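Local coordinates for TSSL (Francisella novicida, PDB 4ACK), which is a DotU-family protein of the type VI secretion system, represented here by its helical cytoplasmic domain, and is probably part of the envelope-spanning secretion machinery, at residues S41-F44 against L45-L49; E51-S54 against E55-K59. All coordinates share one frame; numbering follows the deposited sequence.

Interaction 1 (S41-F44 against L45-L49); sequences SIFF and LQEEL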
loop_
_atom_site.group_PDB
_atom_site.type_symbol
_atom_site.label_atom_id
_atom_site.label_comp_id
_atom_site.label_asym_id
_atom_site.label_seq_id
_atom_site.Cartn_x
_atom_site.Cartn_y
_atom_site.Cartn_z
ATOM N N SER A 41 -3.013 6.968 11.198
ATOM C CA SER A 41 -3.976 6.593 10.180
ATOM C C SER A 41 -4.150 5.047 9.998
ATOM O O SER A 41 -5.256 4.567 9.805
ATOM C CB SER A 41 -3.575 7.223 8.865
ATOM O OG SER A 41 -3.941 8.574 8.890
ATOM N N ILE A 42 -3.060 4.300 10.108
ATOM C CA ILE A 42 -3.111 2.851 10.022
ATOM C C ILE A 42 -3.880 2.261 11.194
ATOM O O ILE A 42 -4.737 1.394 10.976
ATOM C CB ILE A 42 -1.711 2.187 9.889
ATOM C CG1 ILE A 42 -0.995 2.668 8.618
ATOM C CG2 ILE A 42 -1.778 0.617 9.946
ATOM C CD1 ILE A 42 -1.740 2.418 7.342
ATOM N N PHE A 43 -3.596 2.733 12.405
ATOM C CA PHE A 43 -4.352 2.315 13.591
ATOM C C PHE A 43 -5.888 2.420 13.448
ATOM O O PHE A 43 -6.602 1.442 13.762
ATOM C CB PHE A 43 -3.957 3.053 14.856
ATOM C CG PHE A 43 -4.750 2.595 16.066
ATOM C CD1 PHE A 43 -6.011 3.137 16.344
ATOM C CD2 PHE A 43 -4.272 1.545 16.875
ATOM C CE1 PHE A 43 -6.776 2.671 17.436
ATOM C CE2 PHE A 43 -5.037 1.067 17.998
ATOM C CZ PHE A 43 -6.276 1.639 18.271
ATOM N N PHE A 44 -6.361 3.587 12.986
ATOM C CA PHE A 44 -7.770 3.838 12.691
ATOM C C PHE A 44 -8.270 2.986 11.503
ATOM O O PHE A 44 -9.432 2.555 11.474
ATOM C CB PHE A 44 -8.039 5.354 12.401
ATOM C CG PHE A 44 -7.941 6.305 13.635
ATOM C CD1 PHE A 44 -8.940 6.316 14.635
ATOM C CD2 PHE A 44 -6.878 7.239 13.755
ATOM C CE1 PHE A 44 -8.858 7.209 15.763
ATOM C CE2 PHE A 44 -6.780 8.124 14.875
ATOM C CZ PHE A 44 -7.780 8.108 15.875
ATOM N N LEU A 45 -7.452 2.825 10.469
ATOM C CA LEU A 45 -7.835 1.981 9.337
ATOM C C LEU A 45 -8.028 0.549 9.870
ATOM O O LEU A 45 -9.034 -0.014 9.654
ATOM C CB LEU A 45 -6.839 2.009 8.166
ATOM C CG LEU A 45 -7.166 1.196 6.882
ATOM C CD1 LEU A 45 -8.628 1.462 6.241
ATOM C CD2 LEU A 45 -6.036 1.432 5.810
ATOM N N GLN A 46 -7.078 -0.015 10.581
ATOM C CA GLN A 46 -7.253 -1.347 11.037
ATOM C C GLN A 46 -8.486 -1.460 11.950
ATOM O O GLN A 46 -9.408 -2.203 11.666
ATOM C CB GLN A 46 -6.006 -1.824 11.721
ATOM C CG GLN A 46 -4.825 -2.098 10.735
ATOM C CD GLN A 46 -3.599 -2.576 11.491
ATOM O OE1 GLN A 46 -3.261 -1.998 12.517
ATOM N NE2 GLN A 46 -2.965 -3.669 11.031
ATOM N N GLU A 47 -8.513 -0.691 13.018
ATOM C CA GLU A 47 -9.653 -0.719 13.923
ATOM C C GLU A 47 -10.995 -0.683 13.156
ATOM O O GLU A 47 -11.895 -1.471 13.411
ATOM C CB GLU A 47 -9.534 0.429 14.953
ATOM C CG GLU A 47 -10.895 0.887 15.499
ATOM C CD GLU A 47 -10.790 1.944 16.575
ATOM O OE1 GLU A 47 -10.505 1.571 17.747
ATOM O OE2 GLU A 47 -10.991 3.140 16.247
ATOM N N GLU A 48 -11.112 0.184 12.176
ATOM C CA GLU A 48 -12.379 0.303 11.456
ATOM C C GLU A 48 -12.653 -0.929 10.599
ATOM O O GLU A 48 -13.765 -1.499 10.645
ATOM C CB GLU A 48 -12.393 1.578 10.626
ATOM C CG GLU A 48 -13.701 2.003 10.130
ATOM C CD GLU A 48 -14.605 2.692 11.234
ATOM O OE1 GLU A 48 -14.143 2.943 12.390
ATOM O OE2 GLU A 48 -15.770 2.968 10.883
ATOM N N LEU A 49 -11.646 -1.395 9.849
ATOM C CA LEU A 49 -11.885 -2.619 9.012
ATOM C C LEU A 49 -12.187 -3.832 9.854
ATOM O O LEU A 49 -12.997 -4.627 9.473
ATOM C CB LEU A 49 -10.694 -2.970 8.132
ATOM C CG LEU A 49 -10.445 -1.919 7.070
ATOM C CD1 LEU A 49 -9.024 -2.263 6.476
ATOM C CD2 LEU A 49 -11.563 -1.952 6.059
#
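F43 brings ring atom CE1 to 3.9 Å from OE1 of E47, one turn further along the same alpha-helix, the helix 30-52 of this all-helical DotU-family domain. The ring and carboxylate planes stand 68° apart, so the two groups do not stack. The ring gets there because CG of F43 is anti to the backbone N (chi1 -180°) and sits beside the carbonyl carbon. The other carboxylate oxygen of E47 approaches the second phenylalanine: OE2 is 4.1 Å from CD1 of F44, and these side chains run alongside one another in the same direction. E47 thus reaches both exposed rings from one side, one carboxylate oxygen near each, in loose van der Waals contact. Beneath them the backbone follows the i to i+4 pattern: the amides of L45, Q46, E47 and E48 donate in turn to the carbonyls of S41, I42, F43 and F44. I42, on the buried side, packs on I13 and L66 of neighbouring helices; next to it the amide of Q46 has NE2 hydrogen-bonded to Y94 OH. Methyl CG2 of I42 lies over a face of that amide, 4.0 Å from both OE1 and CD of Q46.

Interaction 2 (E51-S54 against E55-K59); sequences EKYS and ETVCK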
loop_
_atom_site.group_PDB
_atom_site.type_symbol
_atom_site.label_atom_id
_atom_site.label_comp_id
_atom_site.label_asym_id
_atom_site.label_seq_id
_atom_site.Cartn_x
_atom_site.Cartn_y
_atom_site.Cartn_z
ATOM N N GLU A 51 -13.876 -4.188 12.380
ATOM C CA GLU A 51 -15.220 -4.220 12.955
ATOM C C GLU A 51 -16.060 -5.074 12.009
ATOM O O GLU A 51 -16.946 -5.789 12.457
ATOM C CB GLU A 51 -15.747 -2.798 13.219
ATOM C CG GLU A 51 -17.205 -2.597 13.811
ATOM C CD GLU A 51 -17.793 -3.733 14.728
ATOM O OE1 GLU A 51 -17.272 -3.967 15.850
ATOM O OE2 GLU A 51 -18.836 -4.342 14.340
ATOM N N LYS A 52 -15.699 -5.091 10.728
ATOM C CA LYS A 52 -16.483 -5.766 9.707
ATOM C C LYS A 52 -15.867 -7.025 9.100
ATOM O O LYS A 52 -16.586 -7.905 8.649
ATOM C CB LYS A 52 -16.764 -4.802 8.521
ATOM C CG LYS A 52 -17.612 -3.590 8.883
ATOM C CD LYS A 52 -17.623 -2.578 7.704
ATOM C CE LYS A 52 -16.689 -1.433 7.988
ATOM N NZ LYS A 52 -16.917 -0.319 7.046
ATOM N N TYR A 53 -14.545 -7.098 9.049
ATOM C CA TYR A 53 -13.848 -8.043 8.125
ATOM C C TYR A 53 -12.980 -8.981 8.907
ATOM O O TYR A 53 -12.556 -8.642 10.018
ATOM C CB TYR A 53 -13.017 -7.270 7.084
ATOM C CG TYR A 53 -13.892 -6.483 6.149
ATOM C CD1 TYR A 53 -14.959 -7.110 5.467
ATOM C CD2 TYR A 53 -13.696 -5.089 5.956
ATOM C CE1 TYR A 53 -15.812 -6.373 4.632
ATOM C CE2 TYR A 53 -14.517 -4.359 5.073
ATOM C CZ TYR A 53 -15.558 -4.993 4.435
ATOM O OH TYR A 53 -16.379 -4.267 3.582
ATOM N N SER A 54 -12.698 -10.150 8.348
ATOM C CA SER A 54 -11.744 -11.055 9.022
ATOM C C SER A 54 -10.340 -10.422 9.012
ATOM O O SER A 54 -10.054 -9.477 8.275
ATOM C CB SER A 54 -11.643 -12.393 8.292
ATOM O OG SER A 54 -11.317 -12.186 6.926
ATOM N N GLU A 55 -9.454 -10.997 9.805
ATOM C CA GLU A 55 -8.078 -10.582 9.851
ATOM C C GLU A 55 -7.411 -10.676 8.514
ATOM O O GLU A 55 -6.597 -9.797 8.170
ATOM C CB GLU A 55 -7.282 -11.467 10.832
ATOM C CG GLU A 55 -7.735 -11.310 12.314
ATOM C CD GLU A 55 -6.558 -11.016 13.221
ATOM O OE1 GLU A 55 -5.571 -10.393 12.723
ATOM O OE2 GLU A 55 -6.618 -11.405 14.414
ATOM N N THR A 56 -7.700 -11.739 7.765
ATOM C CA THR A 56 -7.059 -11.939 6.438
ATOM C C THR A 56 -7.464 -10.820 5.475
ATOM O O THR A 56 -6.619 -10.189 4.818
ATOM C CB THR A 56 -7.426 -13.322 5.825
ATOM O OG1 THR A 56 -6.969 -14.339 6.696
ATOM C CG2 THR A 56 -6.829 -13.534 4.429
ATOM N N VAL A 57 -8.767 -10.544 5.422
ATOM C CA VAL A 57 -9.294 -9.448 4.564
ATOM C C VAL A 57 -8.701 -8.078 4.991
ATOM O O VAL A 57 -8.260 -7.301 4.147
ATOM C CB VAL A 57 -10.849 -9.439 4.509
ATOM C CG1 VAL A 57 -11.360 -8.173 3.878
ATOM C CG2 VAL A 57 -11.350 -10.701 3.744
ATOM N N CYS A 58 -8.645 -7.800 6.279
ATOM C CA CYS A 58 -8.051 -6.565 6.744
ATOM C C CYS A 58 -6.590 -6.488 6.275
ATOM O O CYS A 58 -6.168 -5.479 5.709
ATOM C CB CYS A 58 -8.142 -6.466 8.251
ATOM S SG CYS A 58 -9.876 -6.307 8.844
ATOM N N LYS A 59 -5.838 -7.566 6.491
ATOM C CA LYS A 59 -4.472 -7.636 5.920
ATOM C C LYS A 59 -4.419 -7.434 4.404
ATOM O O LYS A 59 -3.538 -6.745 3.906
ATOM C CB LYS A 59 -3.766 -8.934 6.322
ATOM C CG LYS A 59 -2.424 -9.199 5.551
ATOM C CD LYS A 59 -1.727 -10.455 6.135
ATOM C CE LYS A 59 -2.407 -11.724 5.495
ATOM N NZ LYS A 59 -1.610 -12.894 5.745
#
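With CB of K52 over one face of its ring, 3.9 Å above the plane and over the centre, Y53 lays its own CB 3.7 Å from CG1 of V57 in the following helix. The ammonium group of K52 forms salt bridges with D3 and E6. SG of C58 is equally near CB of Y53 in one of the cysteine's two conformers, a less certain contact. The ring of Y53 crosses V57 at a slant, CG lying 3.8 Å from CG1 of V57; its far end leads off to the N-terminal segment, where OH is hydrogen-bonded to D3. S54 follows as the N-cap residue. Its OG, turned between the backbone N and the carbonyl carbon (chi1 55°), faces the first turn of the helix and accepts a weak bond from V57 N, long at 3.4 Å but nearly straight at 167°. The same oxygen rests 3.5 Å from CG2 of V57, so that residue meets S54 with one methyl and Y53 with the other. The carbonyl O of S54 takes the amide of C58 at 3.0 Å, the opening i to i+4 bond of the new helix. P117 adjoins both Y53 and V57. A side-chain oxygen capping the amide three residues on, beside a carbonyl already engaged in the helical pattern, is characteristic of a serine N-cap, here at the sharp connection between two consecutive helices.

In the fold
The two interactions lie in series, their centres 11 Å apart: residues 41-49 form the later part of helix 30-52, and residues 51-59 carry the chain from its end into helix 55-79. In one of two conformers of C58, SG comes 3.5 Å from CB of L49, a less certain contact that would seat the end of interaction 1 on the first turn of helix 55-79. Helix 4-20 also joins them, since its E6 touches L45 and L49 and forms a salt bridge with K52. Both centres are peripheral, about 14 Å and 16 Å from the chain centre and on the same side of it, consistent with structural packing within the DotU-family helical domain.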